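Local structure of probable histone-lysine N-methyltransferase, H3 lysine-9 specific SUVH9 (Arabidopsis thaliana, 4NJ5) at residues Tyr23-Met28 and Glu422-Leu427; Ile83-Phe88 and Glu185-Val190; Asp201-Val206 and Val213-Leu218. The protein plays a role in gene silencing and, lacking methyltransferase activity itself, may bind methylated DNA and recruit RNA polymerase V to chromatin. All coordinates share one frame; numbering follows the deposited sequence.

Contact 1 of 3, residues Tyr23-Met28 and Glu422-Leu427; sequences YDSLRM and EDWGDL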
loop_
_atom_site.group_PDB
_atom_site.type_symbol
_atom_site.label_atom_id
_atom_site.label_comp_id
_atom_site.label_asym_id
_atom_site.label_seq_id
_atom_site.Cartn_x
_atom_site.Cartn_y
_atom_site.Cartn_z
ATOM N N TYR A 23 -10.738 7.310 0.395
ATOM C CA TYR A 23 -11.354 5.990 0.522
ATOM C C TYR A 23 -10.819 5.205 1.726
ATOM O O TYR A 23 -11.592 4.771 2.590
ATOM C CB TYR A 23 -11.194 5.180 -0.768
ATOM C CG TYR A 23 -11.813 3.802 -0.693
ATOM C CD1 TYR A 23 -13.182 3.622 -0.858
ATOM C CD2 TYR A 23 -11.030 2.683 -0.456
ATOM C CE1 TYR A 23 -13.751 2.365 -0.787
ATOM C CE2 TYR A 23 -11.590 1.422 -0.380
ATOM C CZ TYR A 23 -12.949 1.268 -0.547
ATOM O OH TYR A 23 -13.503 0.013 -0.472
ATOM N N ASP A 24 -9.501 5.041 1.789
ATOM C CA ASP A 24 -8.900 4.283 2.886
ATOM C C ASP A 24 -9.103 4.936 4.260
ATOM O O ASP A 24 -9.322 4.233 5.259
ATOM C CB ASP A 24 -7.418 3.998 2.612
ATOM C CG ASP A 24 -7.220 2.850 1.635
ATOM O OD1 ASP A 24 -7.985 1.865 1.714
ATOM O OD2 ASP A 24 -6.304 2.931 0.786
ATOM N N SER A 25 -9.046 6.267 4.314
ATOM C CA SER A 25 -9.332 6.963 5.568
ATOM C C SER A 25 -10.761 6.698 6.037
ATOM O O SER A 25 -11.000 6.444 7.220
ATOM C CB SER A 25 -9.104 8.466 5.428
ATOM O OG SER A 25 -7.746 8.738 5.146
ATOM N N LEU A 26 -11.704 6.757 5.099
ATOM C CA LEU A 26 -13.112 6.516 5.402
ATOM C C LEU A 26 -13.329 5.094 5.920
ATOM O O LEU A 26 -13.981 4.895 6.954
ATOM C CB LEU A 26 -13.973 6.754 4.161
ATOM C CG LEU A 26 -15.337 7.426 4.330
ATOM C CD1 LEU A 26 -16.238 7.026 3.171
ATOM C CD2 LEU A 26 -15.991 7.081 5.662
ATOM N N ARG A 27 -12.793 4.114 5.195
ATOM C CA ARG A 27 -12.837 2.727 5.650
ATOM C C ARG A 27 -12.355 2.623 7.087
ATOM O O ARG A 27 -13.058 2.094 7.954
ATOM C CB ARG A 27 -11.952 1.837 4.779
ATOM C CG ARG A 27 -12.632 1.205 3.588
ATOM C CD ARG A 27 -11.840 -0.007 3.108
ATOM N NE ARG A 27 -10.399 0.243 3.092
ATOM C CZ ARG A 27 -9.537 -0.270 3.967
ATOM N NH1 ARG A 27 -9.967 -1.071 4.934
ATOM N NH2 ARG A 27 -8.245 0.020 3.874
ATOM N N MET A 28 -11.153 3.140 7.332
ATOM C CA MET A 28 -10.559 3.060 8.661
ATOM C C MET A 28 -11.448 3.714 9.718
ATOM O O MET A 28 -11.542 3.231 10.846
ATOM C CB MET A 28 -9.154 3.666 8.662
ATOM C CG MET A 28 -8.134 2.819 7.908
ATOM S SD MET A 28 -6.516 3.601 7.769
ATOM C CE MET A 28 -6.080 3.773 9.501
ATOM N N GLU A 422 -0.357 14.971 4.107
ATOM C CA GLU A 422 -0.981 15.510 5.313
ATOM C C GLU A 422 -2.505 15.375 5.332
ATOM O O GLU A 422 -3.132 15.499 6.381
ATOM C CB GLU A 422 -0.521 16.951 5.578
ATOM C CG GLU A 422 0.892 17.031 6.142
ATOM C CD GLU A 422 1.347 18.448 6.434
ATOM O OE1 GLU A 422 0.548 19.386 6.244
ATOM O OE2 GLU A 422 2.511 18.625 6.854
ATOM N N ASP A 423 -3.090 15.114 4.168
ATOM C CA ASP A 423 -4.536 14.913 4.070
ATOM C C ASP A 423 -4.953 13.495 4.461
ATOM O O ASP A 423 -6.128 13.144 4.395
ATOM C CB ASP A 423 -5.037 15.238 2.662
ATOM C CG ASP A 423 -4.977 16.718 2.355
ATOM O OD1 ASP A 423 -4.894 17.528 3.310
ATOM O OD2 ASP A 423 -5.028 17.079 1.160
ATOM N N TRP A 424 -3.982 12.682 4.858
ATOM C CA TRP A 424 -4.253 11.326 5.332
ATOM C C TRP A 424 -5.093 11.370 6.607
ATOM O O TRP A 424 -4.725 12.020 7.586
ATOM C CB TRP A 424 -2.933 10.587 5.568
ATOM C CG TRP A 424 -3.079 9.209 6.116
ATOM C CD1 TRP A 424 -2.636 8.760 7.326
ATOM C CD2 TRP A 424 -3.708 8.092 5.477
ATOM N NE1 TRP A 424 -2.950 7.430 7.481
ATOM C CE2 TRP A 424 -3.608 6.996 6.360
ATOM C CE3 TRP A 424 -4.345 7.911 4.246
ATOM C CZ2 TRP A 424 -4.123 5.737 6.051
ATOM C CZ3 TRP A 424 -4.856 6.661 3.940
ATOM C CH2 TRP A 424 -4.742 5.591 4.840
ATOM N N GLY A 425 -6.240 10.701 6.581
ATOM C CA GLY A 425 -7.152 10.718 7.711
ATOM C C GLY A 425 -8.217 11.801 7.625
ATOM O O GLY A 425 -9.140 11.836 8.440
ATOM N N ASP A 426 -8.090 12.687 6.640
ATOM C CA ASP A 426 -9.061 13.761 6.437
ATOM C C ASP A 426 -10.338 13.204 5.812
ATOM O O ASP A 426 -10.306 12.588 4.752
ATOM C CB ASP A 426 -8.467 14.873 5.557
ATOM C CG ASP A 426 -9.340 16.128 5.507
ATOM O OD1 ASP A 426 -10.576 16.010 5.418
ATOM O OD2 ASP A 426 -8.782 17.244 5.554
ATOM N N LEU A 427 -11.463 13.440 6.478
ATOM C CA LEU A 427 -12.756 12.954 6.017
ATOM C C LEU A 427 -13.699 14.110 5.729
ATOM O O LEU A 427 -14.913 13.919 5.628
ATOM C CB LEU A 427 -13.381 12.059 7.085
ATOM C CG LEU A 427 -12.531 10.882 7.555
ATOM C CD1 LEU A 427 -13.175 10.224 8.760
ATOM C CD2 LEU A 427 -12.360 9.893 6.423
#
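Trp-424 lays its indole against one side of the helix that carries Asp-24, Ser-25 and Met-28. Its CG is anti to the backbone N (chi1 177°), and the end of the side chain comes up to the helix. Ser-25 OG sits over one face, toward the rim, 3.6 Å from Trp-424 CE3. Asp-24 CB meets the far edge of the six-membered ring, 3.8 Å from Trp-424 CH2. Arg-27 NE and NH2 both donate to Asp-24 OD1, while OD2 is hydrogen-bonded to Asn-493 ND2. Met-28 crosses the ring at about a right angle and brings SD to 3.6 Å from Trp-424 CZ2, an oblique Met-aromatic contact. The indole nitrogen NE1 is hydrogen-bonded to Leu-330 O. With an alanine here, Met-28 SD and Asp-24 CB would probably face a gap and Leu-330 O would lose its NE1 donor.

Gly-425 comes next, at the third position of a type II beta turn formed by Asp-423 to Asp-426. The turn belongs to a loop of the SET region and packs on helix 8-35, almost 400 residues earlier in the chain. Gly-425 N donates to Ser-25 OG at 2.9 Å, with a bent N-H...O angle of 141°. The same hydroxyl is hydrogen-bonded to Met-21 O, one turn back in the helix.

Leu-427 reaches back to the helix with one methyl. Its CD2 is 3.5 Å from Leu-26 N and 3.7 Å from Ser-25 CB.

Contact 2 of 3, residues Ile83-Phe88 and Glu185-Val190; sequences IFFFRF and EVSSRV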
loop_
_atom_site.group_PDB
_atom_site.type_symbol
_atom_site.label_atom_id
_atom_site.label_comp_id
_atom_site.label_asym_id
_atom_site.label_seq_id
_atom_site.Cartn_x
_atom_site.Cartn_y
_atom_site.Cartn_z
ATOM N N ILE A 83 -2.507 -1.690 -7.219
ATOM C CA ILE A 83 -3.169 -2.760 -6.485
ATOM C C ILE A 83 -4.353 -2.243 -5.680
ATOM O O ILE A 83 -4.374 -1.087 -5.248
ATOM C CB ILE A 83 -2.207 -3.495 -5.534
ATOM C CG1 ILE A 83 -1.548 -2.502 -4.573
ATOM C CG2 ILE A 83 -1.169 -4.274 -6.328
ATOM C CD1 ILE A 83 -0.733 -3.158 -3.479
ATOM N N PHE A 84 -5.332 -3.120 -5.486
ATOM C CA PHE A 84 -6.546 -2.804 -4.748
ATOM C C PHE A 84 -6.931 -4.013 -3.904
ATOM O O PHE A 84 -6.572 -5.142 -4.234
ATOM C CB PHE A 84 -7.668 -2.436 -5.720
ATOM C CG PHE A 84 -7.312 -1.306 -6.639
ATOM C CD1 PHE A 84 -6.693 -1.551 -7.854
ATOM C CD2 PHE A 84 -7.574 0.005 -6.279
ATOM C CE1 PHE A 84 -6.349 -0.509 -8.692
ATOM C CE2 PHE A 84 -7.236 1.050 -7.115
ATOM C CZ PHE A 84 -6.622 0.793 -8.322
ATOM N N PHE A 85 -7.664 -3.782 -2.819
ATOM C CA PHE A 85 -7.955 -4.861 -1.874
ATOM C C PHE A 85 -9.424 -5.268 -1.825
ATOM O O PHE A 85 -9.770 -6.282 -1.227
ATOM C CB PHE A 85 -7.474 -4.480 -0.477
ATOM C CG PHE A 85 -6.013 -4.162 -0.414
ATOM C CD1 PHE A 85 -5.070 -5.156 -0.612
ATOM C CD2 PHE A 85 -5.580 -2.870 -0.157
ATOM C CE1 PHE A 85 -3.717 -4.871 -0.554
ATOM C CE2 PHE A 85 -4.229 -2.576 -0.093
ATOM C CZ PHE A 85 -3.295 -3.579 -0.293
ATOM N N PHE A 86 -10.283 -4.472 -2.450
ATOM C CA PHE A 86 -11.712 -4.741 -2.430
ATOM C C PHE A 86 -12.332 -4.483 -3.794
ATOM O O PHE A 86 -11.867 -3.624 -4.546
ATOM C CB PHE A 86 -12.408 -3.869 -1.380
ATOM C CG PHE A 86 -11.855 -4.020 0.011
ATOM C CD1 PHE A 86 -10.928 -3.113 0.503
ATOM C CD2 PHE A 86 -12.267 -5.060 0.831
ATOM C CE1 PHE A 86 -10.420 -3.240 1.784
ATOM C CE2 PHE A 86 -11.762 -5.194 2.118
ATOM C CZ PHE A 86 -10.837 -4.282 2.594
ATOM N N ARG A 87 -13.388 -5.227 -4.110
ATOM C CA ARG A 87 -14.116 -5.024 -5.354
ATOM C C ARG A 87 -14.699 -3.619 -5.451
ATOM O O ARG A 87 -14.608 -2.978 -6.484
ATOM C CB ARG A 87 -15.228 -6.060 -5.497
ATOM C CG ARG A 87 -14.756 -7.481 -5.665
ATOM C CD ARG A 87 -14.109 -7.684 -7.012
ATOM N NE ARG A 87 -14.774 -8.715 -7.802
ATOM C CZ ARG A 87 -15.629 -8.462 -8.785
ATOM N NH1 ARG A 87 -16.195 -9.454 -9.455
ATOM N NH2 ARG A 87 -15.911 -7.210 -9.097
ATOM N N PHE A 88 -15.296 -3.147 -4.365
ATOM C CA PHE A 88 -15.958 -1.845 -4.361
ATOM C C PHE A 88 -14.951 -0.734 -4.631
ATOM O O PHE A 88 -15.258 0.274 -5.283
ATOM C CB PHE A 88 -16.641 -1.614 -3.020
ATOM C CG PHE A 88 -18.052 -1.117 -3.134
ATOM C CD1 PHE A 88 -18.311 0.220 -3.377
ATOM C CD2 PHE A 88 -19.119 -1.987 -2.980
ATOM C CE1 PHE A 88 -19.613 0.682 -3.467
ATOM C CE2 PHE A 88 -20.416 -1.530 -3.068
ATOM C CZ PHE A 88 -20.662 -0.191 -3.310
ATOM N N GLU A 185 -2.362 -7.255 4.588
ATOM C CA GLU A 185 -2.867 -7.071 5.945
ATOM C C GLU A 185 -4.231 -6.378 6.035
ATOM O O GLU A 185 -4.722 -6.104 7.128
ATOM C CB GLU A 185 -1.829 -6.332 6.800
ATOM C CG GLU A 185 -0.974 -7.243 7.683
ATOM C CD GLU A 185 -0.246 -8.327 6.899
ATOM O OE1 GLU A 185 -0.301 -9.504 7.319
ATOM O OE2 GLU A 185 0.392 -8.004 5.872
ATOM N N VAL A 186 -4.851 -6.107 4.893
ATOM C CA VAL A 186 -6.125 -5.384 4.887
ATOM C C VAL A 186 -7.309 -6.253 4.453
ATOM O O VAL A 186 -8.418 -6.099 4.969
ATOM C CB VAL A 186 -6.023 -4.082 4.051
ATOM C CG1 VAL A 186 -5.111 -4.294 2.867
ATOM C CG2 VAL A 186 -7.394 -3.579 3.621
ATOM N N SER A 187 -7.072 -7.183 3.535
ATOM C CA SER A 187 -8.121 -8.116 3.124
ATOM C C SER A 187 -7.564 -9.478 2.718
ATOM O O SER A 187 -6.363 -9.718 2.789
ATOM C CB SER A 187 -8.950 -7.533 1.977
ATOM O OG SER A 187 -8.234 -7.586 0.757
ATOM N N SER A 188 -8.450 -10.363 2.279
ATOM C CA SER A 188 -8.069 -11.725 1.915
ATOM C C SER A 188 -7.553 -11.855 0.479
ATOM O O SER A 188 -7.052 -12.910 0.093
ATOM C CB SER A 188 -9.240 -12.684 2.145
ATOM O OG SER A 188 -10.406 -12.239 1.467
ATOM N N ARG A 189 -7.669 -10.790 -0.312
ATOM C CA ARG A 189 -7.224 -10.850 -1.704
ATOM C C ARG A 189 -6.646 -9.532 -2.216
ATOM O O ARG A 189 -6.822 -8.481 -1.605
ATOM C CB ARG A 189 -8.365 -11.312 -2.622
ATOM C CG ARG A 189 -9.195 -10.181 -3.230
ATOM C CD ARG A 189 -9.932 -9.366 -2.176
ATOM N NE ARG A 189 -11.043 -10.099 -1.579
ATOM C CZ ARG A 189 -11.852 -9.597 -0.653
ATOM N NH1 ARG A 189 -11.672 -8.358 -0.212
ATOM N NH2 ARG A 189 -12.844 -10.334 -0.168
ATOM N N VAL A 190 -5.969 -9.604 -3.356
ATOM C CA VAL A 190 -5.414 -8.431 -4.013
ATOM C C VAL A 190 -5.951 -8.325 -5.444
ATOM O O VAL A 190 -5.937 -9.307 -6.192
ATOM C CB VAL A 190 -3.866 -8.488 -4.038
ATOM C CG1 VAL A 190 -3.299 -7.460 -5.003
ATOM C CG2 VAL A 190 -3.301 -8.286 -2.639
#
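Phe-85 O is approached by two side chains of the 185-190 loop. Arg-189 NH1 donates to it at 3.0 Å, in the carbonyl plane and nearly straight (165°). Ser-187 OG also stands 2.8 Å from Phe-85 O. The guanidinium meets this oxygen with its edge. The Arg-189 chain is bent at chi2 and chi3, which curls the group back toward Phe-85. Its NH2 forms a salt bridge with Asp-48 of helix 46-60.

Val-186 wedges its two methyls against two rings. CG1 lies over the centre of the Phe-85 ring, 3.3 Å from the centroid and only 9° off the normal. This is a close CH-pi contact. CG2, anti to the backbone N, turns to the other ring and comes 3.6 Å from Phe-86 CE1. Ser-187 CB touches Phe-86 CE2. Arg-189 NH1 comes obliquely to the Phe-86 ring, 3.5 Å from Phe-86 CD2, with ring and guanidinium planes 67° apart.

Farther along, Val-190 closes the contact. Its CG2 meets the edge of the Phe-85 ring at 4.0 Å from CE1, and its CG1 packs on Ile-83 CG2. Here the SRA domain pairs strand 83-84 antiparallel with the start of strand 190-206, through the backbones of Phe-84 and Tyr-191. Val-190 CA adds a CH...O contact to Phe-84 O.

The chemistry is therefore mixed. A carbonyl among phenylalanine rings is satisfied by an arginine, and the charge of that arginine is probably balanced by Asp-48, so the polar grip also ties this loop to helix 46-60.

Contact 3 of 3, residues Asp201-Val206 and Val213-Leu218; sequences DSWFDV and VFKYRL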
loop_
_atom_site.group_PDB
_atom_site.type_symbol
_atom_site.label_atom_id
_atom_site.label_comp_id
_atom_site.label_asym_id
_atom_site.label_seq_id
_atom_site.Cartn_x
_atom_site.Cartn_y
_atom_site.Cartn_z
ATOM N N ASP A 201 -11.624 -13.138 -30.498
ATOM C CA ASP A 201 -12.383 -14.318 -30.894
ATOM C C ASP A 201 -13.440 -14.678 -29.854
ATOM O O ASP A 201 -13.285 -14.378 -28.675
ATOM C CB ASP A 201 -11.451 -15.506 -31.143
ATOM C CG ASP A 201 -12.109 -16.594 -31.964
ATOM O OD1 ASP A 201 -13.179 -16.325 -32.546
ATOM O OD2 ASP A 201 -11.559 -17.712 -32.035
ATOM N N SER A 202 -14.518 -15.311 -30.301
ATOM C CA SER A 202 -15.582 -15.745 -29.400
ATOM C C SER A 202 -16.249 -16.996 -29.944
ATOM O O SER A 202 -16.311 -17.194 -31.158
ATOM C CB SER A 202 -16.633 -14.649 -29.239
ATOM O OG SER A 202 -17.455 -14.577 -30.390
ATOM N N TRP A 203 -16.758 -17.839 -29.051
ATOM C CA TRP A 203 -17.420 -19.061 -29.490
ATOM C C TRP A 203 -18.338 -19.664 -28.434
ATOM O O TRP A 203 -18.282 -19.298 -27.260
ATOM C CB TRP A 203 -16.387 -20.096 -29.950
ATOM C CG TRP A 203 -15.533 -20.645 -28.849
ATOM C CD1 TRP A 203 -15.725 -21.813 -28.171
ATOM C CD2 TRP A 203 -14.347 -20.052 -28.300
ATOM N NE1 TRP A 203 -14.735 -21.986 -27.235
ATOM C CE2 TRP A 203 -13.877 -20.921 -27.294
ATOM C CE3 TRP A 203 -13.639 -18.876 -28.561
ATOM C CZ2 TRP A 203 -12.730 -20.647 -26.549
ATOM C CZ3 TRP A 203 -12.499 -18.607 -27.820
ATOM C CH2 TRP A 203 -12.057 -19.489 -26.827
ATOM N N PHE A 204 -19.192 -20.584 -28.878
ATOM C CA PHE A 204 -20.056 -21.361 -27.994
ATOM C C PHE A 204 -19.285 -22.576 -27.522
ATOM O O PHE A 204 -18.603 -23.221 -28.316
ATOM C CB PHE A 204 -21.307 -21.810 -28.750
ATOM C CG PHE A 204 -22.240 -22.676 -27.941
ATOM C CD1 PHE A 204 -23.090 -22.114 -27.001
ATOM C CD2 PHE A 204 -22.286 -24.047 -28.145
ATOM C CE1 PHE A 204 -23.955 -22.902 -26.268
ATOM C CE2 PHE A 204 -23.151 -24.845 -27.415
ATOM C CZ PHE A 204 -23.988 -24.270 -26.474
ATOM N N ASP A 205 -19.383 -22.889 -26.236
ATOM C CA ASP A 205 -18.657 -24.031 -25.688
ATOM C C ASP A 205 -19.477 -24.775 -24.633
ATOM O O ASP A 205 -20.413 -24.227 -24.058
ATOM C CB ASP A 205 -17.316 -23.583 -25.104
ATOM C CG ASP A 205 -16.300 -24.706 -25.059
ATOM O OD1 ASP A 205 -16.715 -25.884 -25.040
ATOM O OD2 ASP A 205 -15.087 -24.411 -25.046
ATOM N N VAL A 206 -19.130 -26.033 -24.394
ATOM C CA VAL A 206 -19.863 -26.850 -23.433
ATOM C C VAL A 206 -18.946 -27.386 -22.341
ATOM O O VAL A 206 -17.844 -27.874 -22.619
ATOM C CB VAL A 206 -20.571 -28.036 -24.117
ATOM C CG1 VAL A 206 -21.575 -28.670 -23.169
ATOM C CG2 VAL A 206 -21.288 -27.572 -25.362
ATOM N N VAL A 213 -22.135 -22.460 -22.563
ATOM C CA VAL A 213 -21.483 -21.245 -22.089
ATOM C C VAL A 213 -20.844 -20.521 -23.272
ATOM O O VAL A 213 -20.674 -21.099 -24.349
ATOM C CB VAL A 213 -20.390 -21.552 -21.044
ATOM C CG1 VAL A 213 -20.954 -22.391 -19.897
ATOM C CG2 VAL A 213 -19.211 -22.257 -21.699
ATOM N N PHE A 214 -20.498 -19.254 -23.075
ATOM C CA PHE A 214 -19.793 -18.508 -24.107
ATOM C C PHE A 214 -18.346 -18.232 -23.690
ATOM O O PHE A 214 -18.070 -17.916 -22.534
ATOM C CB PHE A 214 -20.529 -17.206 -24.441
ATOM C CG PHE A 214 -21.909 -17.416 -25.003
ATOM C CD1 PHE A 214 -23.021 -17.396 -24.176
ATOM C CD2 PHE A 214 -22.095 -17.639 -26.360
ATOM C CE1 PHE A 214 -24.294 -17.589 -24.692
ATOM C CE2 PHE A 214 -23.366 -17.832 -26.881
ATOM C CZ PHE A 214 -24.466 -17.806 -26.044
ATOM N N LYS A 215 -17.427 -18.364 -24.642
ATOM C CA LYS A 215 -16.014 -18.129 -24.377
ATOM C C LYS A 215 -15.431 -17.048 -25.285
ATOM O O LYS A 215 -15.794 -16.935 -26.457
ATOM C CB LYS A 215 -15.223 -19.431 -24.511
ATOM C CG LYS A 215 -15.180 -20.253 -23.232
ATOM C CD LYS A 215 -14.607 -21.641 -23.472
ATOM C CE LYS A 215 -14.236 -22.305 -22.160
ATOM N NZ LYS A 215 -15.209 -21.956 -21.093
ATOM N N TYR A 216 -14.523 -16.254 -24.730
ATOM C CA TYR A 216 -13.938 -15.133 -25.447
ATOM C C TYR A 216 -12.431 -15.130 -25.246
ATOM O O TYR A 216 -11.943 -15.296 -24.129
ATOM C CB TYR A 216 -14.535 -13.814 -24.950
ATOM C CG TYR A 216 -16.045 -13.808 -24.870
ATOM C CD1 TYR A 216 -16.817 -13.373 -25.939
ATOM C CD2 TYR A 216 -16.700 -14.239 -23.723
ATOM C CE1 TYR A 216 -18.199 -13.365 -25.867
ATOM C CE2 TYR A 216 -18.079 -14.237 -23.643
ATOM C CZ TYR A 216 -18.821 -13.798 -24.715
ATOM O OH TYR A 216 -20.194 -13.794 -24.634
ATOM N N ARG A 217 -11.694 -14.955 -26.335
ATOM C CA ARG A 217 -10.244 -14.917 -26.265
ATOM C C ARG A 217 -9.759 -13.477 -26.200
ATOM O O ARG A 217 -9.991 -12.689 -27.119
ATOM C CB ARG A 217 -9.628 -15.638 -27.460
ATOM C CG ARG A 217 -8.156 -15.347 -27.658
ATOM C CD ARG A 217 -7.611 -16.104 -28.851
ATOM N NE ARG A 217 -6.803 -17.242 -28.435
ATOM C CZ ARG A 217 -5.476 -17.229 -28.376
ATOM N NH1 ARG A 217 -4.809 -16.135 -28.717
ATOM N NH2 ARG A 217 -4.818 -18.310 -27.983
ATOM N N LEU A 218 -9.094 -13.145 -25.099
ATOM C CA LEU A 218 -8.578 -11.803 -24.864
ATOM C C LEU A 218 -7.071 -11.756 -25.086
ATOM O O LEU A 218 -6.335 -12.616 -24.603
ATOM C CB LEU A 218 -8.901 -11.349 -23.438
ATOM C CG LEU A 218 -10.204 -10.574 -23.224
ATOM C CD1 LEU A 218 -11.411 -11.392 -23.650
ATOM C CD2 LEU A 218 -10.332 -10.142 -21.772
#
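Asp-201 O accepts a hydrogen bond from Arg-217 N at one end of a beta hairpin. Strands 190-206 and 212-220 form the two arms. They are antiparallel, within the curved sheet of the SRA domain; the axes of the two segments run at 163° and come within 4.7 Å.

Ser-202 faces Tyr-216 in a non-hydrogen-bonded pair. Its CB touches Tyr-216 CD1 at 3.5 Å, and its CA makes a CH...O contact with Lys-215 O. These two residues lie on the face covered by helix 159-169, where Ser-202 packs on Met-168 and Tyr-216 on Met-164.

Trp-203 and Lys-215 form a hydrogen-bonded pair, N to O and O to N. On the face away from that helix, the indole folds across to the other strand. Its CG sits between the backbone N and the carbonyl carbon (chi1 68°), which brings the ring over Lys-215. Lys-215 CB rests on one indole face, 3.7 Å from the centroid of the six-membered ring, a CH-pi contact. The ring nitrogen NE1 donates to Asp-205 OD2 at 3.3 Å, meeting it from above the carboxylate plane. This long bond probably helps hold the ring where it lies.

Phe-204 turns its ring edge toward Phe-214; Phe-204 CD1 is 4.3 Å from Phe-214 CE2. Asp-205 pairs with Val-213 through two backbone bonds. Its carboxylate lies against the aliphatic part of Lys-215, not the ammonium: Lys-215 NZ is hydrogen-bonded to Thr-140 OG1, while Asp-205 OD2 is 3.2 Å from Lys-215 CD. Across from it, Val-213 CG2 lies 3.3 Å from Asp-205 O.

Overall arrangement
Contacts 1 and 2 are neighbours, with centres about 17 Å apart, and they touch through helix 8-35. Arg-27 NH2 lies 3.7 Å from Val-186 CG2, and Arg-27 NE lies 3.7 Å from Phe-86 CE1. That helix thus meets the SET region in contact 1 and the SRA domain beside contact 2. Contact 3 lies out at the surface of the SRA domain, its centre about 29 Å from that of contact 2 and about 42 Å from that of contact 1. Strand 190-206 joins contacts 2 and 3, since it starts at Val-190 and ends in the hairpin. Contacts 2 and 3 follow one another inside the chain loop closed by contact 1. All three lie away from the zinc cluster.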